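Local coordinates for protein TarM (Staphylococcus aureus subsp. aureus 21178, PDB 4X7R) that belongs to the GT-B clan of glycosyltransferases and holds uridine-5'-diphosphate in a cleft between its domains, at residues 319-333 against 347-361. The protein carries 1 engineered substitution. Numbering follows the deposited sequence.
With UDP (uridine-5'-diphosphate), chain E; SGN (2-deoxy-6-O-sulfo-2-(sulfoamino)-alpha-D-glucopyranose), chain C; 3YW ((2S)-2,3-dihydroxypropyl 2-acetamido-2-deoxy-alpha-D-glucopyranoside), chain F.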
# COMPACT_ATOMS: atom_id res chain seq x y z
N LYS A 319 -4.03 15.55 -27.87
CA LYS A 319 -5.01 14.54 -27.47
C LYS A 319 -4.37 13.42 -26.64
O LYS A 319 -4.13 12.31 -27.13
CB LYS A 319 -5.77 14.00 -28.69
CG LYS A 319 -6.50 15.08 -29.49
CD LYS A 319 -6.72 14.63 -30.91
CE LYS A 319 -7.38 15.71 -31.71
NZ LYS A 319 -8.09 15.16 -32.89
N ILE A 320 -4.08 13.72 -25.37
CA ILE A 320 -3.49 12.75 -24.45
C ILE A 320 -4.48 12.50 -23.32
O ILE A 320 -4.85 13.44 -22.60
CB ILE A 320 -2.08 13.18 -23.92
CG1 ILE A 320 -1.16 13.80 -25.01
CG2 ILE A 320 -1.40 12.06 -23.11
CD1 ILE A 320 -0.68 12.90 -26.13
N VAL A 321 -4.93 11.25 -23.19
CA VAL A 321 -5.85 10.83 -22.13
C VAL A 321 -5.00 10.06 -21.13
O VAL A 321 -4.32 9.10 -21.50
CB VAL A 321 -7.06 10.01 -22.64
CG1 VAL A 321 -7.91 9.50 -21.48
CG2 VAL A 321 -7.91 10.84 -23.59
N GLY A 322 -5.01 10.51 -19.88
CA GLY A 322 -4.22 9.88 -18.83
C GLY A 322 -4.99 9.01 -17.87
O GLY A 322 -6.20 9.17 -17.71
N HIS A 323 -4.27 8.07 -17.23
CA HIS A 323 -4.80 7.16 -16.22
C HIS A 323 -3.64 6.74 -15.33
O HIS A 323 -2.73 6.06 -15.80
CB HIS A 323 -5.50 5.95 -16.86
CG HIS A 323 -6.20 5.07 -15.89
ND1 HIS A 323 -7.57 5.11 -15.73
CD2 HIS A 323 -5.70 4.12 -15.06
CE1 HIS A 323 -7.85 4.21 -14.80
NE2 HIS A 323 -6.76 3.60 -14.36
N ILE A 324 -3.66 7.18 -14.05
CA ILE A 324 -2.62 6.88 -13.05
C ILE A 324 -3.26 6.13 -11.89
O ILE A 324 -4.02 6.74 -11.13
CB ILE A 324 -1.88 8.17 -12.56
CG1 ILE A 324 -1.32 9.03 -13.73
CG2 ILE A 324 -0.77 7.81 -11.58
CD1 ILE A 324 -0.95 10.50 -13.30
N SER A 325 -2.96 4.82 -11.74
CA SER A 325 -3.50 4.01 -10.65
C SER A 325 -2.69 2.73 -10.40
O SER A 325 -1.77 2.41 -11.16
CB SER A 325 -4.95 3.61 -10.96
OG SER A 325 -5.01 2.56 -11.92
N ARG A 326 -3.08 1.98 -9.34
CA ARG A 326 -2.60 0.63 -9.06
C ARG A 326 -3.33 -0.17 -10.16
O ARG A 326 -4.52 0.10 -10.41
CB ARG A 326 -3.11 0.13 -7.70
CG ARG A 326 -2.47 0.75 -6.49
CD ARG A 326 -3.02 0.13 -5.21
NE ARG A 326 -4.45 0.41 -5.03
CZ ARG A 326 -5.39 -0.51 -4.83
NH1 ARG A 326 -5.07 -1.79 -4.75
NH2 ARG A 326 -6.66 -0.15 -4.69
N MET A 327 -2.63 -1.08 -10.87
CA MET A 327 -3.28 -1.83 -11.95
C MET A 327 -3.96 -3.06 -11.37
O MET A 327 -3.41 -4.16 -11.38
CB MET A 327 -2.29 -2.15 -13.08
CG MET A 327 -1.72 -0.92 -13.72
SD MET A 327 -1.14 -1.35 -15.35
CE MET A 327 -0.52 0.17 -15.88
N VAL A 328 -5.16 -2.85 -10.81
CA VAL A 328 -5.92 -3.88 -10.12
C VAL A 328 -7.33 -4.06 -10.70
O VAL A 328 -7.84 -3.14 -11.32
CB VAL A 328 -5.94 -3.67 -8.56
CG1 VAL A 328 -4.56 -3.88 -7.95
CG2 VAL A 328 -6.54 -2.33 -8.15
N PRO A 329 -7.97 -5.24 -10.49
CA PRO A 329 -9.30 -5.49 -11.08
C PRO A 329 -10.38 -4.43 -10.86
O PRO A 329 -11.14 -4.19 -11.79
CB PRO A 329 -9.70 -6.83 -10.47
CG PRO A 329 -8.41 -7.54 -10.26
CD PRO A 329 -7.47 -6.46 -9.80
N THR A 330 -10.47 -3.81 -9.67
CA THR A 330 -11.52 -2.81 -9.38
C THR A 330 -11.46 -1.55 -10.23
O THR A 330 -12.48 -0.89 -10.43
CB THR A 330 -11.64 -2.51 -7.90
OG1 THR A 330 -10.41 -1.97 -7.47
CG2 THR A 330 -11.99 -3.73 -7.08
N LYS A 331 -10.26 -1.24 -10.78
CA LYS A 331 -10.01 -0.09 -11.64
C LYS A 331 -10.57 -0.29 -13.03
O LYS A 331 -10.75 0.68 -13.77
CB LYS A 331 -8.51 0.26 -11.67
CG LYS A 331 -7.90 0.54 -10.29
CD LYS A 331 -8.38 1.83 -9.63
CE LYS A 331 -7.90 1.87 -8.21
NZ LYS A 331 -8.39 3.08 -7.49
N ARG A 332 -10.91 -1.56 -13.38
CA ARG A 332 -11.50 -1.96 -14.67
C ARG A 332 -10.80 -1.32 -15.86
O ARG A 332 -11.45 -0.69 -16.70
CB ARG A 332 -13.03 -1.73 -14.70
CG ARG A 332 -13.83 -2.66 -13.77
CD ARG A 332 -13.66 -4.16 -14.03
NE ARG A 332 -14.01 -4.57 -15.39
CZ ARG A 332 -15.23 -4.89 -15.79
NH1 ARG A 332 -16.24 -4.83 -14.94
NH2 ARG A 332 -15.45 -5.25 -17.04
N ILE A 333 -9.46 -1.47 -15.93
CA ILE A 333 -8.63 -0.95 -17.02
C ILE A 333 -9.00 -1.68 -18.32
O ILE A 333 -8.84 -1.11 -19.40
CB ILE A 333 -7.12 -0.95 -16.64
CG1 ILE A 333 -6.90 -0.13 -15.34
CG2 ILE A 333 -6.25 -0.37 -17.78
CD1 ILE A 333 -5.74 -0.50 -14.50
N ASP A 347 -11.22 8.61 -33.94
CA ASP A 347 -10.11 9.58 -33.96
C ASP A 347 -8.82 8.82 -33.60
O ASP A 347 -8.59 8.49 -32.43
CB ASP A 347 -10.38 10.74 -32.97
CG ASP A 347 -9.47 11.95 -33.08
OD1 ASP A 347 -8.26 11.77 -33.36
OD2 ASP A 347 -9.94 13.07 -32.79
N ASN A 348 -7.98 8.56 -34.62
CA ASN A 348 -6.73 7.81 -34.48
C ASN A 348 -5.57 8.61 -33.87
O ASN A 348 -4.51 8.03 -33.62
CB ASN A 348 -6.31 7.20 -35.84
CG ASN A 348 -7.39 6.44 -36.57
OD1 ASN A 348 -7.58 5.23 -36.40
ND2 ASN A 348 -8.12 7.14 -37.43
N ALA A 349 -5.75 9.93 -33.64
CA ALA A 349 -4.73 10.82 -33.09
C ALA A 349 -4.63 10.79 -31.56
O ALA A 349 -3.57 11.11 -31.01
CB ALA A 349 -4.97 12.25 -33.56
N VAL A 350 -5.72 10.41 -30.88
CA VAL A 350 -5.80 10.35 -29.42
C VAL A 350 -4.95 9.24 -28.79
O VAL A 350 -5.07 8.07 -29.16
CB VAL A 350 -7.26 10.46 -28.89
CG1 VAL A 350 -8.16 9.41 -29.53
CG2 VAL A 350 -7.33 10.40 -27.36
N LYS A 351 -4.07 9.63 -27.85
CA LYS A 351 -3.17 8.75 -27.12
C LYS A 351 -3.69 8.48 -25.71
O LYS A 351 -4.27 9.37 -25.08
CB LYS A 351 -1.76 9.37 -27.03
CG LYS A 351 -0.96 9.38 -28.33
CD LYS A 351 0.46 9.97 -28.14
CE LYS A 351 1.45 9.04 -27.44
NZ LYS A 351 2.65 9.77 -26.94
N PHE A 352 -3.47 7.26 -25.20
CA PHE A 352 -3.85 6.85 -23.85
C PHE A 352 -2.59 6.43 -23.11
O PHE A 352 -1.92 5.47 -23.52
CB PHE A 352 -4.92 5.74 -23.87
CG PHE A 352 -6.31 6.19 -24.31
CD1 PHE A 352 -6.59 6.40 -25.66
CD2 PHE A 352 -7.33 6.35 -23.39
CE1 PHE A 352 -7.87 6.82 -26.06
CE2 PHE A 352 -8.61 6.76 -23.79
CZ PHE A 352 -8.87 6.99 -25.13
N HIS A 353 -2.24 7.19 -22.05
CA HIS A 353 -1.07 6.95 -21.20
C HIS A 353 -1.54 6.34 -19.90
O HIS A 353 -2.20 7.01 -19.10
CB HIS A 353 -0.32 8.26 -20.92
CG HIS A 353 0.44 8.82 -22.08
ND1 HIS A 353 1.43 9.77 -21.89
CD2 HIS A 353 0.33 8.57 -23.41
CE1 HIS A 353 1.88 10.06 -23.10
NE2 HIS A 353 1.24 9.37 -24.04
N ILE A 354 -1.20 5.06 -19.68
CA ILE A 354 -1.61 4.33 -18.49
C ILE A 354 -0.40 4.06 -17.59
O ILE A 354 0.49 3.29 -17.97
CB ILE A 354 -2.43 3.05 -18.84
CG1 ILE A 354 -3.57 3.36 -19.85
CG2 ILE A 354 -2.97 2.37 -17.57
CD1 ILE A 354 -4.32 2.16 -20.39
N TYR A 355 -0.37 4.71 -16.41
CA TYR A 355 0.70 4.56 -15.43
C TYR A 355 0.31 3.64 -14.29
O TYR A 355 -0.86 3.61 -13.90
CB TYR A 355 1.11 5.92 -14.86
CG TYR A 355 1.88 6.79 -15.84
CD1 TYR A 355 1.22 7.63 -16.73
CD2 TYR A 355 3.28 6.78 -15.87
CE1 TYR A 355 1.92 8.44 -17.62
CE2 TYR A 355 3.99 7.59 -16.75
CZ TYR A 355 3.30 8.41 -17.63
OH TYR A 355 3.98 9.21 -18.50
N GLY A 356 1.31 2.96 -13.75
CA GLY A 356 1.15 2.06 -12.61
C GLY A 356 1.60 0.65 -12.89
O GLY A 356 2.07 0.34 -13.99
N GLU A 357 1.49 -0.21 -11.87
CA GLU A 357 1.85 -1.64 -11.92
C GLU A 357 0.81 -2.41 -11.11
O GLU A 357 0.16 -1.83 -10.23
CB GLU A 357 3.23 -1.88 -11.32
CG GLU A 357 4.37 -1.19 -12.05
CD GLU A 357 5.69 -1.26 -11.31
OE1 GLU A 357 5.70 -1.51 -10.08
OE2 GLU A 357 6.73 -1.06 -11.98
N GLY A 358 0.68 -3.70 -11.40
CA GLY A 358 -0.27 -4.54 -10.68
C GLY A 358 -0.62 -5.82 -11.39
O GLY A 358 -0.19 -6.03 -12.53
N SER A 359 -1.43 -6.66 -10.73
CA SER A 359 -1.85 -8.00 -11.17
C SER A 359 -2.39 -8.12 -12.59
O SER A 359 -2.10 -9.12 -13.25
CB SER A 359 -2.79 -8.64 -10.16
OG SER A 359 -4.00 -7.91 -10.03
N VAL A 360 -3.15 -7.11 -13.08
CA VAL A 360 -3.78 -7.09 -14.41
C VAL A 360 -2.90 -6.51 -15.55
O VAL A 360 -3.32 -6.61 -16.70
CB VAL A 360 -5.20 -6.44 -14.40
CG1 VAL A 360 -6.11 -7.08 -13.34
CG2 VAL A 360 -5.13 -4.92 -14.23
N LYS A 361 -1.73 -5.90 -15.24
CA LYS A 361 -0.84 -5.28 -16.24
C LYS A 361 -0.58 -6.14 -17.49
O LYS A 361 -0.72 -5.63 -18.60
CB LYS A 361 0.48 -4.76 -15.64
CG LYS A 361 1.22 -3.82 -16.59
CD LYS A 361 2.52 -3.28 -16.02
CE LYS A 361 3.10 -2.21 -16.92
NZ LYS A 361 4.59 -2.27 -16.97
N1 UDP E . 0.10 6.57 -7.82
C2 UDP E . 1.35 7.06 -8.15
N3 UDP E . 1.92 6.50 -9.27
C4 UDP E . 1.39 5.50 -10.06
C5 UDP E . 0.11 5.00 -9.63
C6 UDP E . -0.48 5.54 -8.54
O2 UDP E . 1.92 7.93 -7.50
O4 UDP E . 2.01 5.13 -11.07
C1' UDP E . -0.62 7.28 -6.73
C2' UDP E . -1.53 8.40 -7.23
O2' UDP E . -0.81 9.61 -7.39
C3' UDP E . -2.55 8.49 -6.08
C4' UDP E . -2.65 7.05 -5.60
O4' UDP E . -1.46 6.37 -6.06
O3' UDP E . -2.23 9.40 -5.03
C5' UDP E . -3.88 6.32 -6.07
O5' UDP E . -4.99 6.83 -5.30
PA UDP E . -6.53 6.45 -5.51
O1A UDP E . -7.31 6.93 -4.34
O2A UDP E . -7.03 7.11 -6.81
O3A UDP E . -6.64 4.90 -5.64
PB UDP E . -6.10 3.68 -4.74
O1B UDP E . -6.18 4.06 -3.28
O2B UDP E . -4.65 3.35 -5.10
O3B UDP E . -6.98 2.48 -4.96
C1 SGN C . -4.03 -4.04 -0.35
C2 SGN C . -4.13 -4.12 -1.90
C3 SGN C . -2.79 -3.70 -2.59
C4 SGN C . -2.22 -2.39 -2.01
C5 SGN C . -2.23 -2.41 -0.46
C6 SGN C . -1.74 -1.08 0.12
N2 SGN C . -4.54 -5.47 -2.32
O3 SGN C . -2.99 -3.52 -4.00
O4 SGN C . -0.88 -2.17 -2.48
O5 SGN C . -3.57 -2.72 0.07
O6 SGN C . -2.59 -0.05 -0.36
S1 SGN C . -6.20 -5.51 -2.80
O1S SGN C . -6.38 -4.65 -4.06
O2S SGN C . -7.11 -4.97 -1.68
O3S SGN C . -6.55 -6.97 -3.09
S2 SGN C . -2.02 1.12 -1.16
O4S SGN C . -3.22 1.89 -1.73
O5S SGN C . -1.11 0.67 -2.30
O6S SGN C . -1.23 1.97 -0.16
O3A 3YW F . -7.42 -1.70 0.22
C4A 3YW F . -6.58 1.88 -0.47
C5A 3YW F . -6.99 0.45 -0.74
O5 3YW F . -7.81 4.69 -0.21
C6A 3YW F . -7.12 -0.35 0.53
C5 3YW F . -7.69 5.93 -0.92
C6 3YW F . -7.18 6.94 0.07
C4 3YW F . -9.05 6.26 -1.54
O6 3YW F . -8.06 7.09 1.18
C3 3YW F . -9.36 5.21 -2.61
O4 3YW F . -9.00 7.54 -2.16
O3 3YW F . -10.62 5.44 -3.22
O7 3YW F . -11.23 1.96 -2.80
C7 3YW F . -10.20 2.02 -3.46
C8 3YW F . -10.00 1.20 -4.70
N2 3YW F . -9.19 2.83 -3.12
C2 3YW F . -9.27 3.80 -2.04
C1 3YW F . -8.16 3.56 -1.01
O1 3YW F . -7.06 2.81 -1.45
O2 3YW F . -6.03 -0.15 -1.60
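I320 to I324 pair in parallel with K351 to Y355, the strand axes 4.7 Å apart at 19°, and backbone bonds alternate from K351 N to K319 O through to S325 N with Y355 O; beyond the strands, M327 N still reaches E357 O. I320 and K351 share one face, V321 and F352 the other. On the first, chi1 of -42° sets CG1 of the beta-branched I320 beside the backbone N and sends CG2 over the centre of the H353 ring, 3.7 Å from the centroid, a CH-pi contact, while its CD1 runs alongside the aliphatic part of K351. On the other, V321 CB stands over one face of the F352 ring, toward its rim, 4.0 Å from the centroid. At the strand starts, the extended chain of K319 forms a salt bridge, NZ 2.8 Å from D347 OD2 on the syn lone pair; N458 OD1 and ND2 hydrogen-bond to these two atoms respectively. Past the strand ends, the unbranched, extended M327 reaches over 354-361: its CE meets I354 CG2 at 3.7 Å and its SD lies against K361 CG. G356 suits its place because a CB there would collide with S325 O and, at its backbone angles, with Y355 O. Close by, R326 bends at chi3 (-65°) to present NE to UDP O2B, NH2 to UDP O3B (2.7 Å) and NH1 to SGN O3; K331 NZ, salt-bridged to E403, also hydrogen-bonds UDP O3B and O3A. The strands and helix 333-346 form a beta-alpha-beta unit of the Rossmann-like domain that in GT-B proteins typically binds the nucleotide; here it contacts UDP. Strand 377-381 flanks 351-355, strand 395-398 flanks 320-324, and helices 333-346 and 446-457 cover the face of V321 and I354.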